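PDB 2EW2: 2-dehydropantoate 2-reductase, putative from Enterococcus faecalis, which probably catalyses the NADPH-dependent reduction of 2-dehydropantoate (ketopantoate) to (R)-pantoate, a step of pantothenate biosynthesis. Local coordinates for residues E40-K44 against N45-A49; P61-P65 against E66-H70; A243-Y246 against T247-Q251; L215-S218 against E219-K223. All coordinates share one frame; numbering follows the deposited sequence. Where two conformers were deposited one is given.

All four contacts are local, each within one continuous run of residues. None nests in or crosses another. From the N terminus, contact 1 closes the turn from helix 36-45 into strand 47-51. Contact 2 closes a short 3-10 turn after edge strand 62-63. These two touch: Arg43 of contact 1 reaches Ile62 and Glu67 of contact 2, within the Rossmann-type part, which probably binds NADP. Contact 4 comes next and starts helix 218-235. Contact 3 follows within helix 242-252. They also touch, through Tyr246 against Glu219, Val222 and Lys223, and tie together consecutive helices of the C-terminal part. Centres of contacts 1 and 4 are about 52 Å apart.

Contact 1: residues E40-K44 against N45-A49; sequences EAIRK and NGLIA
The flat group of this turn is the amide of Asn45, which is set back toward Ala41, one helical turn earlier. Its CG stands anti to its own carbonyl carbon, beside the backbone N (chi1 -55°). This brings ND2 to 4.0 Å from Ala41 O and 3.9 Å from Lys44 CB. These are loose van der Waals contacts at an exposed helix end.

The polar work is done by the backbone. Asn45 N donates to Ala41 O at 2.9 Å, an almost straight bond that completes the last regular turn. The next one is poorly angled. Gly46 N lies only 2.7 Å from Ile42 O, but the angle at hydrogen is 126°, so the bond is weak. Gly46 is the first residue to leave helical geometry, and it does so with a positive phi of 76°. The chain thereby swings out of the helix and into the strand. The same bend carries Gly46 O over Ile42 CA, where a C-H...O contact of 3.5 Å forms.

Beyond the bend, Ile42 and Leu47 lie side by side and point the same way. Ile42 CD1 meets Leu47 CD1 at 4.1 Å, and CG1 of Ile42 rests against the CA and CB of Leu47. This apolar pair is buried.

Strand 47-51 pairs with strand 54-58 and with strand 142-145. Leu47 packs on Ser16 and Ile20 of helix 13-24. On the helix side, Ile42 leans on Ile62 of strand 62-63, and Arg43 hydrogen-bonds to the carbonyl of Ile62.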
loop_
_atom_site.group_PDB
_atom_site.type_symbol
_atom_site.label_atom_id
_atom_site.label_comp_id
_atom_site.label_asym_id
_atom_site.label_seq_id
_atom_site.Cartn_x
_atom_site.Cartn_y
_atom_site.Cartn_z
ATOM N N GLU B 40 -5.668 23.655 38.656
ATOM C CA GLU B 40 -5.578 24.833 39.534
ATOM C C GLU B 40 -6.923 25.524 39.729
ATOM O O GLU B 40 -7.272 25.878 40.858
ATOM C CB GLU B 40 -4.529 25.832 39.017
ATOM C CG GLU B 40 -3.103 25.267 38.991
ATOM C CD GLU B 40 -2.098 26.116 38.192
ATOM O OE1 GLU B 40 -2.417 27.287 37.858
ATOM O OE2 GLU B 40 -0.971 25.614 37.911
ATOM N N ALA B 41 -7.667 25.717 38.636
ATOM C CA ALA B 41 -8.979 26.362 38.679
ATOM C C ALA B 41 -9.966 25.525 39.488
ATOM O O ALA B 41 -10.686 26.047 40.347
ATOM C CB ALA B 41 -9.514 26.592 37.255
ATOM N N ILE B 42 -9.983 24.219 39.228
ATOM C CA ILE B 42 -10.893 23.317 39.943
ATOM C C ILE B 42 -10.579 23.260 41.457
ATOM O O ILE B 42 -11.493 23.266 42.268
ATOM C CB ILE B 42 -10.956 21.898 39.283
ATOM C CG1 ILE B 42 -11.632 22.006 37.913
ATOM C CG2 ILE B 42 -11.702 20.916 40.177
ATOM C CD1 ILE B 42 -11.506 20.778 37.045
ATOM N N ARG B 43 -9.300 23.236 41.818
ATOM C CA ARG B 43 -8.879 23.251 43.226
ATOM C C ARG B 43 -9.229 24.544 43.962
ATOM O O ARG B 43 -9.565 24.505 45.148
ATOM C CB ARG B 43 -7.379 22.963 43.355
ATOM C CG ARG B 43 -7.082 21.484 43.242
ATOM C CD ARG B 43 -5.619 21.175 43.360
ATOM N NE ARG B 43 -5.398 19.750 43.171
ATOM C CZ ARG B 43 -4.217 19.208 42.902
ATOM N NH1 ARG B 43 -3.138 19.977 42.799
ATOM N NH2 ARG B 43 -4.115 17.894 42.729
ATOM N N LYS B 44 -9.126 25.674 43.266
ATOM C CA LYS B 44 -9.509 26.966 43.824
ATOM C C LYS B 44 -11.021 27.058 43.980
ATOM O O LYS B 44 -11.531 27.196 45.091
ATOM C CB LYS B 44 -9.036 28.117 42.927
ATOM C CG LYS B 44 -7.541 28.413 42.940
ATOM C CD LYS B 44 -7.211 29.431 41.844
ATOM C CE LYS B 44 -5.838 29.212 41.216
ATOM N NZ LYS B 44 -5.779 29.779 39.826
ATOM N N ASN B 45 -11.727 26.955 42.859
ATOM C CA ASN B 45 -13.147 27.300 42.783
ATOM C C ASN B 45 -14.116 26.142 42.583
ATOM O O ASN B 45 -15.311 26.368 42.405
ATOM C CB ASN B 45 -13.368 28.293 41.638
ATOM C CG ASN B 45 -12.508 29.534 41.756
ATOM O OD1 ASN B 45 -12.504 30.212 42.788
ATOM N ND2 ASN B 45 -11.766 29.839 40.692
ATOM N N GLY B 46 -13.619 24.908 42.594
ATOM C CA GLY B 46 -14.454 23.761 42.229
ATOM C C GLY B 46 -14.606 23.746 40.715
ATOM O O GLY B 46 -14.153 24.673 40.031
ATOM N N LEU B 47 -15.227 22.691 40.193
ATOM C CA LEU B 47 -15.550 22.602 38.773
ATOM C C LEU B 47 -16.859 23.328 38.534
ATOM O O LEU B 47 -17.878 22.979 39.124
ATOM C CB LEU B 47 -15.654 21.137 38.331
ATOM C CG LEU B 47 -16.180 20.798 36.926
ATOM C CD1 LEU B 47 -15.347 21.467 35.815
ATOM C CD2 LEU B 47 -16.242 19.285 36.733
ATOM N N ILE B 48 -16.826 24.325 37.653
ATOM C CA ILE B 48 -17.968 25.193 37.420
ATOM C C ILE B 48 -18.583 24.880 36.073
ATOM O O ILE B 48 -17.891 24.902 35.043
ATOM C CB ILE B 48 -17.571 26.697 37.489
ATOM C CG1 ILE B 48 -17.035 27.030 38.886
ATOM C CG2 ILE B 48 -18.774 27.613 37.139
ATOM C CD1 ILE B 48 -16.378 28.385 38.974
ATOM N N ALA B 49 -19.882 24.583 36.097
ATOM C CA ALA B 49 -20.640 24.324 34.889
ATOM C C ALA B 49 -21.757 25.341 34.692
ATOM O O ALA B 49 -22.466 25.700 35.636
ATOM C CB ALA B 49 -21.218 22.935 34.914
#

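Contact 2: residues P61-P65 against E66-H70; sequences PIFSP and EEIDH
Glu67 OE2 is gripped from two directions. Ser64 N donates to it at 3.1 Å in a nearly straight bond, and Arg43 of helix 36-45 forms a salt bridge with it. The amide comes to the anti side of the oxygen, 19° out of the carboxylate plane. The arginine would be expected to stabilise the negative charge here.

The carboxylate also sits at the edge of the Phe63 ring, near the ring plane. OE2 is 4.1 Å from Phe63 CD2, with the two planes 64° apart. Ile68 supplies the apolar side of the same aromatic residue. Its CD1 lies 3.5 Å from Phe63 CB, and the two side chains cross at about a right angle.

Glu66 bends back over Ser64. With CG between the backbone N and the carbonyl carbon and a further bend at chi2, its CD comes 3.3 Å from Ser64 OG.

Two backbone bonds close the turn. Glu67 N donates to Ser64 O and Ile68 N to Pro65 O, each at 3.2 Å. In both, the donor stands well above the carbonyl plane, about 60° out of it.

Pro65 packs on Ile32, Met90 and Ala93, which anchors the turn between strand 28-32 and helix 84-94. The Glu67 carboxylate returns to the N-H of Ser64, three residues back. The i to i+3 backbone bonds are the signature of a 3-10 turn, here following the edge strand of the Rossmann-type sheet.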
loop_
_atom_site.group_PDB
_atom_site.type_symbol
_atom_site.label_atom_id
_atom_site.label_comp_id
_atom_site.label_asym_id
_atom_site.label_seq_id
_atom_site.Cartn_x
_atom_site.Cartn_y
_atom_site.Cartn_z
ATOM N N PRO B 61 -12.341 16.405 43.975
ATOM C CA PRO B 61 -10.903 16.204 44.007
ATOM C C PRO B 61 -10.368 16.011 42.594
ATOM O O PRO B 61 -11.043 15.434 41.744
ATOM C CB PRO B 61 -10.718 14.941 44.860
ATOM C CG PRO B 61 -12.032 14.313 44.969
ATOM C CD PRO B 61 -13.089 15.316 44.635
ATOM N N ILE B 62 -9.183 16.542 42.337
ATOM C CA ILE B 62 -8.562 16.435 41.014
ATOM C C ILE B 62 -7.061 16.264 41.169
ATOM O O ILE B 62 -6.428 16.901 42.022
ATOM C CB ILE B 62 -8.943 17.633 40.076
ATOM C CG1 ILE B 62 -8.392 17.426 38.658
ATOM C CG2 ILE B 62 -8.490 18.979 40.664
ATOM C CD1 ILE B 62 -9.046 18.322 37.578
ATOM N N PHE B 63 -6.497 15.370 40.370
ATOM C CA PHE B 63 -5.079 15.077 40.439
ATOM C C PHE B 63 -4.507 15.009 39.035
ATOM O O PHE B 63 -5.223 14.696 38.099
ATOM C CB PHE B 63 -4.873 13.721 41.138
ATOM C CG PHE B 63 -5.458 13.652 42.537
ATOM C CD1 PHE B 63 -6.693 13.086 42.751
ATOM C CD2 PHE B 63 -4.752 14.161 43.627
ATOM C CE1 PHE B 63 -7.243 12.998 44.041
ATOM C CE2 PHE B 63 -5.291 14.099 44.924
ATOM C CZ PHE B 63 -6.545 13.516 45.129
ATOM N N SER B 64 -3.226 15.322 38.882
ATOM C CA SER B 64 -2.531 15.019 37.638
ATOM C C SER B 64 -2.113 13.552 37.703
ATOM O O SER B 64 -1.995 12.993 38.800
ATOM C CB SER B 64 -1.316 15.930 37.436
ATOM O OG SER B 64 -0.261 15.589 38.323
ATOM N N PRO B 65 -1.919 12.903 36.538
ATOM C CA PRO B 65 -1.506 11.499 36.567
ATOM C C PRO B 65 -0.214 11.250 37.375
ATOM O O PRO B 65 -0.124 10.261 38.101
ATOM C CB PRO B 65 -1.303 11.167 35.081
ATOM C CG PRO B 65 -2.184 12.135 34.366
ATOM C CD PRO B 65 -2.078 13.396 35.156
ATOM N N GLU B 66 0.749 12.158 37.285
ATOM C CA GLU B 66 2.040 11.948 37.945
ATOM C C GLU B 66 1.975 12.012 39.477
ATOM O O GLU B 66 2.861 11.491 40.149
ATOM C CB GLU B 66 3.125 12.895 37.387
ATOM C CG GLU B 66 2.796 14.386 37.454
ATOM C CD GLU B 66 2.203 14.946 36.155
ATOM O OE1 GLU B 66 2.503 16.128 35.845
ATOM O OE2 GLU B 66 1.449 14.227 35.441
ATOM N N GLU B 67 0.922 12.640 40.007
ATOM C CA GLU B 67 0.685 12.766 41.450
ATOM C C GLU B 67 0.107 11.510 42.098
ATOM O O GLU B 67 0.162 11.352 43.319
ATOM C CB GLU B 67 -0.317 13.884 41.711
ATOM C CG GLU B 67 0.276 15.255 41.748
ATOM C CD GLU B 67 -0.771 16.318 42.045
ATOM O OE1 GLU B 67 -0.457 17.235 42.846
ATOM O OE2 GLU B 67 -1.889 16.244 41.480
ATOM N N ILE B 68 -0.484 10.639 41.290
ATOM C CA ILE B 68 -1.219 9.490 41.807
ATOM C C ILE B 68 -0.278 8.469 42.449
ATOM O O ILE B 68 0.729 8.084 41.865
ATOM C CB ILE B 68 -2.090 8.826 40.695
ATOM C CG1 ILE B 68 -3.092 9.835 40.106
ATOM C CG2 ILE B 68 -2.794 7.561 41.205
ATOM C CD1 ILE B 68 -4.197 10.280 41.083
ATOM N N ASP B 69 -0.609 8.033 43.654
ATOM C CA ASP B 69 0.146 6.978 44.304
ATOM C C ASP B 69 -0.759 6.125 45.175
ATOM O O ASP B 69 -1.990 6.296 45.161
ATOM C CB ASP B 69 1.337 7.543 45.108
ATOM C CG ASP B 69 0.915 8.514 46.207
ATOM O OD1 ASP B 69 -0.193 8.392 46.780
ATOM O OD2 ASP B 69 1.729 9.406 46.510
ATOM N N HIS B 70 -0.160 5.219 45.942
ATOM C CA HIS B 70 -0.941 4.284 46.737
ATOM C C HIS B 70 -1.610 4.900 47.966
ATOM O O HIS B 70 -2.319 4.218 48.706
ATOM C CB HIS B 70 -0.146 3.000 47.036
ATOM C CG HIS B 70 -0.211 2.001 45.927
ATOM N ND1 HIS B 70 0.541 2.117 44.779
ATOM C CD2 HIS B 70 -0.985 0.900 45.763
ATOM C CE1 HIS B 70 0.258 1.111 43.968
ATOM N NE2 HIS B 70 -0.670 0.362 44.537
#

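Contact 3: residues A243-Y246 against T247-Q251; sequences AEVY and THIVQ
Thr247 turns back on Ala243. Its backbone N donates to Ala243 O at 2.9 Å. Its hydroxyl, placed anti to its own carbonyl carbon (chi1 -72°), also lies 3.1 Å from that oxygen.

His248 comes next. Its N donates to Glu244 O at 3.0 Å. The Glu244 and His248 side chains lie side by side; the planes of carboxylate and ring are 56° apart. The approach is loose, with Glu244 OE1 4.1 Å from His248 CB. The strongest partner of the carboxylate is Arg190 of helix 184-195, through a salt bridge.

These i to i+4 bonds are those of a regular alpha helix, here helix 242-252. It belongs to the helical C-terminal part of the protein, which is of the 6-phosphogluconate dehydrogenase C-terminal type. Helices 184-195 and 218-235 both pack against it.

Ile249 sits on a buried side. Its N bonds to Val245 O, and its CD1 meets Val245 CG1 at 3.9 Å. The two side chains point the same way, Val245 onto Ile226 and Ile249 onto Val222, both of helix 218-235.

Val250 N donates to Tyr246 O at 2.9 Å. Its CG2 lies over one face of the Tyr246 ring, 3.7 Å from the centroid and 21° off the normal. This is a CH-pi contact, offset toward the rim near CE2 and CZ. The Tyr246 ring also takes a cation-pi contact from Lys223. Gln251 N bonds to Thr247 O at 3.1 Å.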
loop_
_atom_site.group_PDB
_atom_site.type_symbol
_atom_site.label_atom_id
_atom_site.label_comp_id
_atom_site.label_asym_id
_atom_site.label_seq_id
_atom_site.Cartn_x
_atom_site.Cartn_y
_atom_site.Cartn_z
ATOM N N ALA B 243 -20.916 -7.162 3.056
ATOM C CA ALA B 243 -21.747 -6.615 1.989
ATOM C C ALA B 243 -22.434 -5.315 2.415
ATOM O O ALA B 243 -22.443 -4.334 1.664
ATOM C CB ALA B 243 -22.772 -7.687 1.507
ATOM N N GLU B 244 -22.979 -5.280 3.632
ATOM C CA GLU B 244 -23.590 -4.059 4.143
ATOM C C GLU B 244 -22.562 -2.940 4.272
ATOM O O GLU B 244 -22.862 -1.774 3.975
ATOM C CB GLU B 244 -24.285 -4.291 5.497
ATOM C CG GLU B 244 -25.133 -3.088 6.010
ATOM C CD GLU B 244 -24.308 -1.985 6.703
ATOM O OE1 GLU B 244 -24.626 -0.785 6.520
ATOM O OE2 GLU B 244 -23.337 -2.307 7.434
ATOM N N VAL B 245 -21.364 -3.282 4.749
ATOM C CA VAL B 245 -20.310 -2.283 4.890
ATOM C C VAL B 245 -19.907 -1.726 3.519
ATOM O O VAL B 245 -19.773 -0.520 3.369
ATOM C CB VAL B 245 -19.078 -2.820 5.656
ATOM C CG1 VAL B 245 -17.945 -1.777 5.671
ATOM C CG2 VAL B 245 -19.474 -3.200 7.093
ATOM N N TYR B 246 -19.726 -2.598 2.529
ATOM C CA TYR B 246 -19.435 -2.145 1.161
ATOM C C TYR B 246 -20.530 -1.235 0.596
ATOM O O TYR B 246 -20.242 -0.217 -0.033
ATOM C CB TYR B 246 -19.223 -3.328 0.209
ATOM C CG TYR B 246 -18.771 -2.880 -1.173
ATOM C CD1 TYR B 246 -17.504 -2.298 -1.359
ATOM C CD2 TYR B 246 -19.609 -3.033 -2.293
ATOM C CE1 TYR B 246 -17.077 -1.871 -2.612
ATOM C CE2 TYR B 246 -19.181 -2.617 -3.570
ATOM C CZ TYR B 246 -17.924 -2.024 -3.710
ATOM O OH TYR B 246 -17.498 -1.607 -4.945
ATOM N N THR B 247 -21.782 -1.616 0.833
ATOM C CA THR B 247 -22.936 -0.854 0.371
ATOM C C THR B 247 -22.951 0.541 0.975
ATOM O O THR B 247 -23.207 1.526 0.277
ATOM C CB THR B 247 -24.241 -1.602 0.676
ATOM O OG1 THR B 247 -24.342 -2.720 -0.215
ATOM C CG2 THR B 247 -25.476 -0.693 0.459
ATOM N N HIS B 248 -22.648 0.630 2.263
ATOM C CA HIS B 248 -22.527 1.920 2.917
ATOM C C HIS B 248 -21.434 2.782 2.271
ATOM O O HIS B 248 -21.627 3.982 2.013
ATOM C CB HIS B 248 -22.213 1.719 4.400
ATOM C CG HIS B 248 -21.970 2.996 5.132
ATOM N ND1 HIS B 248 -22.977 3.685 5.774
ATOM C CD2 HIS B 248 -20.844 3.732 5.292
ATOM C CE1 HIS B 248 -22.477 4.785 6.312
ATOM N NE2 HIS B 248 -21.184 4.835 6.036
ATOM N N ILE B 249 -20.276 2.173 2.027
ATOM C CA ILE B 249 -19.163 2.895 1.421
ATOM C C ILE B 249 -19.530 3.382 0.008
ATOM O O ILE B 249 -19.290 4.533 -0.351
ATOM C CB ILE B 249 -17.829 2.057 1.482
ATOM C CG1 ILE B 249 -17.320 2.023 2.941
ATOM C CG2 ILE B 249 -16.759 2.676 0.574
ATOM C CD1 ILE B 249 -16.384 0.853 3.324
ATOM N N VAL B 250 -20.162 2.534 -0.783
ATOM C CA VAL B 250 -20.586 2.964 -2.107
ATOM C C VAL B 250 -21.524 4.195 -2.036
ATOM O O VAL B 250 -21.370 5.134 -2.818
ATOM C CB VAL B 250 -21.158 1.781 -2.913
ATOM C CG1 VAL B 250 -21.781 2.246 -4.244
ATOM C CG2 VAL B 250 -20.036 0.768 -3.173
ATOM N N GLN B 251 -22.454 4.192 -1.083
ATOM C CA GLN B 251 -23.392 5.306 -0.896
ATOM C C GLN B 251 -22.708 6.650 -0.573
ATOM O O GLN B 251 -23.263 7.711 -0.859
ATOM C CB GLN B 251 -24.455 4.948 0.155
ATOM C CG GLN B 251 -25.433 3.859 -0.294
ATOM C CD GLN B 251 -26.319 3.323 0.829
ATOM O OE1 GLN B 251 -26.050 3.525 2.018
ATOM N NE2 GLN B 251 -27.379 2.616 0.447
#

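Contact 4: residues L215-S218 against E219-K223; sequences LPVS and ESLVK
This is the N-terminal start of helix 218-235, entered through a type I beta turn from Leu215 to Ser218. Val217 and Leu221 meet across it. Leu221 N donates to Val217 O at 3.0 Å, and their side chains lie side by side, with Val217 CG2 3.7 Å from Leu221 CD1. Val217 CG2 reaches this place because it lies between the backbone N and the carbonyl carbon. The next turn bond is also straight, from Val222 N to Ser218 O.

For Glu219 and Ser220 the carbonyls four residues back are too distant for direct bonds, and a water bridges each pair. One water accepts from Glu219 N at 2.9 Å and donates to Leu215 O at 3.1 Å. A second accepts from Ser220 N and donates to Pro216 O. Each water thus joins an early helix amide to the turn before it.

On the exposed side, Glu219 and Lys223 form a salt bridge one helical turn apart. Lys223 NZ donates at 2.7 Å to Glu219 OE2, which offers its anti lone pair, away from the other oxygen. Both chains are extended beyond CG, which lets their ends meet. A negative group near the helix start should also suit the helix dipole.

Ser218 OG is hydrogen-bonded to Gly213 O, near the end of helix 209-214. In the conformer described, Ser220 OG bonds to Gln304 of the second subunit, and Val217 packs on Gly308 of that subunit. Ser218, Leu221 and Val222 all rest on Phe212 of helix 209-214. Val222 also meets the loop residues Thr197 and Tyr253, and it packs on Ile249 of helix 242-252. This first turn therefore touches helix 209-214, helix 242-252 and the dimer partner.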
loop_
_atom_site.group_PDB
_atom_site.type_symbol
_atom_site.label_atom_id
_atom_site.label_comp_id
_atom_site.label_asym_id
_atom_site.label_seq_id
_atom_site.Cartn_x
_atom_site.Cartn_y
_atom_site.Cartn_z
ATOM N N LEU B 215 -12.782 4.932 -9.461
ATOM C CA LEU B 215 -11.591 4.247 -9.944
ATOM C C LEU B 215 -11.904 2.783 -10.197
ATOM O O LEU B 215 -12.697 2.196 -9.481
ATOM C CB LEU B 215 -10.431 4.373 -8.943
ATOM C CG LEU B 215 -9.899 5.776 -8.682
ATOM C CD1 LEU B 215 -8.842 5.764 -7.589
ATOM C CD2 LEU B 215 -9.361 6.397 -9.989
ATOM N N PRO B 216 -11.294 2.188 -11.237
ATOM C CA PRO B 216 -11.590 0.776 -11.481
ATOM C C PRO B 216 -11.006 -0.169 -10.409
ATOM O O PRO B 216 -11.313 -1.366 -10.415
ATOM C CB PRO B 216 -10.932 0.518 -12.834
ATOM C CG PRO B 216 -9.834 1.498 -12.894
ATOM C CD PRO B 216 -10.346 2.730 -12.221
ATOM N N VAL B 217 -10.163 0.358 -9.525
ATOM C CA VAL B 217 -9.569 -0.435 -8.442
ATOM C C VAL B 217 -10.236 -0.159 -7.094
ATOM O O VAL B 217 -9.803 -0.694 -6.072
ATOM C CB VAL B 217 -8.050 -0.164 -8.312
ATOM C CG1 VAL B 217 -7.325 -0.563 -9.598
ATOM C CG2 VAL B 217 -7.788 1.305 -7.971
ATOM N N SER B 218 -11.272 0.689 -7.074
ATOM C CA SER B 218 -11.898 1.042 -5.797
ATOM C C SER B 218 -12.545 -0.199 -5.179
ATOM O O SER B 218 -12.378 -0.457 -4.011
ATOM C CB SER B 218 -12.926 2.175 -5.947
ATOM O OG SER B 218 -14.090 1.728 -6.641
ATOM N N GLU B 219 -13.290 -0.971 -5.959
ATOM C CA GLU B 219 -13.921 -2.165 -5.394
ATOM C C GLU B 219 -12.923 -3.136 -4.749
ATOM O O GLU B 219 -13.186 -3.666 -3.656
ATOM C CB GLU B 219 -14.764 -2.908 -6.428
ATOM C CG GLU B 219 -15.540 -4.050 -5.798
ATOM C CD GLU B 219 -16.384 -4.838 -6.784
ATOM O OE1 GLU B 219 -16.309 -4.588 -8.007
ATOM O OE2 GLU B 219 -17.125 -5.730 -6.323
ATOM N N SER B 220 -11.798 -3.367 -5.427
ATOM C CA SER B 220 -10.803 -4.337 -4.964
ATOM C C SER B 220 -10.092 -3.840 -3.702
ATOM O O SER B 220 -9.977 -4.576 -2.720
ATOM C CB SER B 220 -9.802 -4.684 -6.076
ATOM O OG SER B 220 -8.986 -3.572 -6.430
ATOM N N LEU B 221 -9.663 -2.584 -3.720
ATOM C CA LEU B 221 -9.018 -1.981 -2.563
ATOM C C LEU B 221 -9.942 -2.039 -1.334
ATOM O O LEU B 221 -9.539 -2.510 -0.260
ATOM C CB LEU B 221 -8.602 -0.539 -2.862
ATOM C CG LEU B 221 -7.377 -0.389 -3.763
ATOM C CD1 LEU B 221 -7.271 1.059 -4.266
ATOM C CD2 LEU B 221 -6.074 -0.832 -3.063
ATOM N N VAL B 222 -11.173 -1.555 -1.506
ATOM C CA VAL B 222 -12.110 -1.467 -0.394
ATOM C C VAL B 222 -12.480 -2.858 0.162
ATOM O O VAL B 222 -12.415 -3.059 1.362
ATOM C CB VAL B 222 -13.379 -0.678 -0.781
ATOM C CG1 VAL B 222 -14.420 -0.789 0.332
ATOM C CG2 VAL B 222 -13.023 0.791 -1.057
ATOM N N LYS B 223 -12.852 -3.805 -0.701
ATOM C CA LYS B 223 -13.244 -5.162 -0.250
ATOM C C LYS B 223 -12.138 -5.955 0.428
ATOM O O LYS B 223 -12.393 -6.674 1.398
ATOM C CB LYS B 223 -13.853 -5.980 -1.389
ATOM C CG LYS B 223 -15.273 -5.529 -1.684
ATOM C CD LYS B 223 -15.924 -6.345 -2.745
ATOM C CE LYS B 223 -17.338 -5.805 -2.956
ATOM N NZ LYS B 223 -18.039 -6.610 -3.957
HETATM O O HOH W 1 -14.001 -0.514 -8.754
HETATM O O HOH W 2 -11.754 -3.247 -8.292
#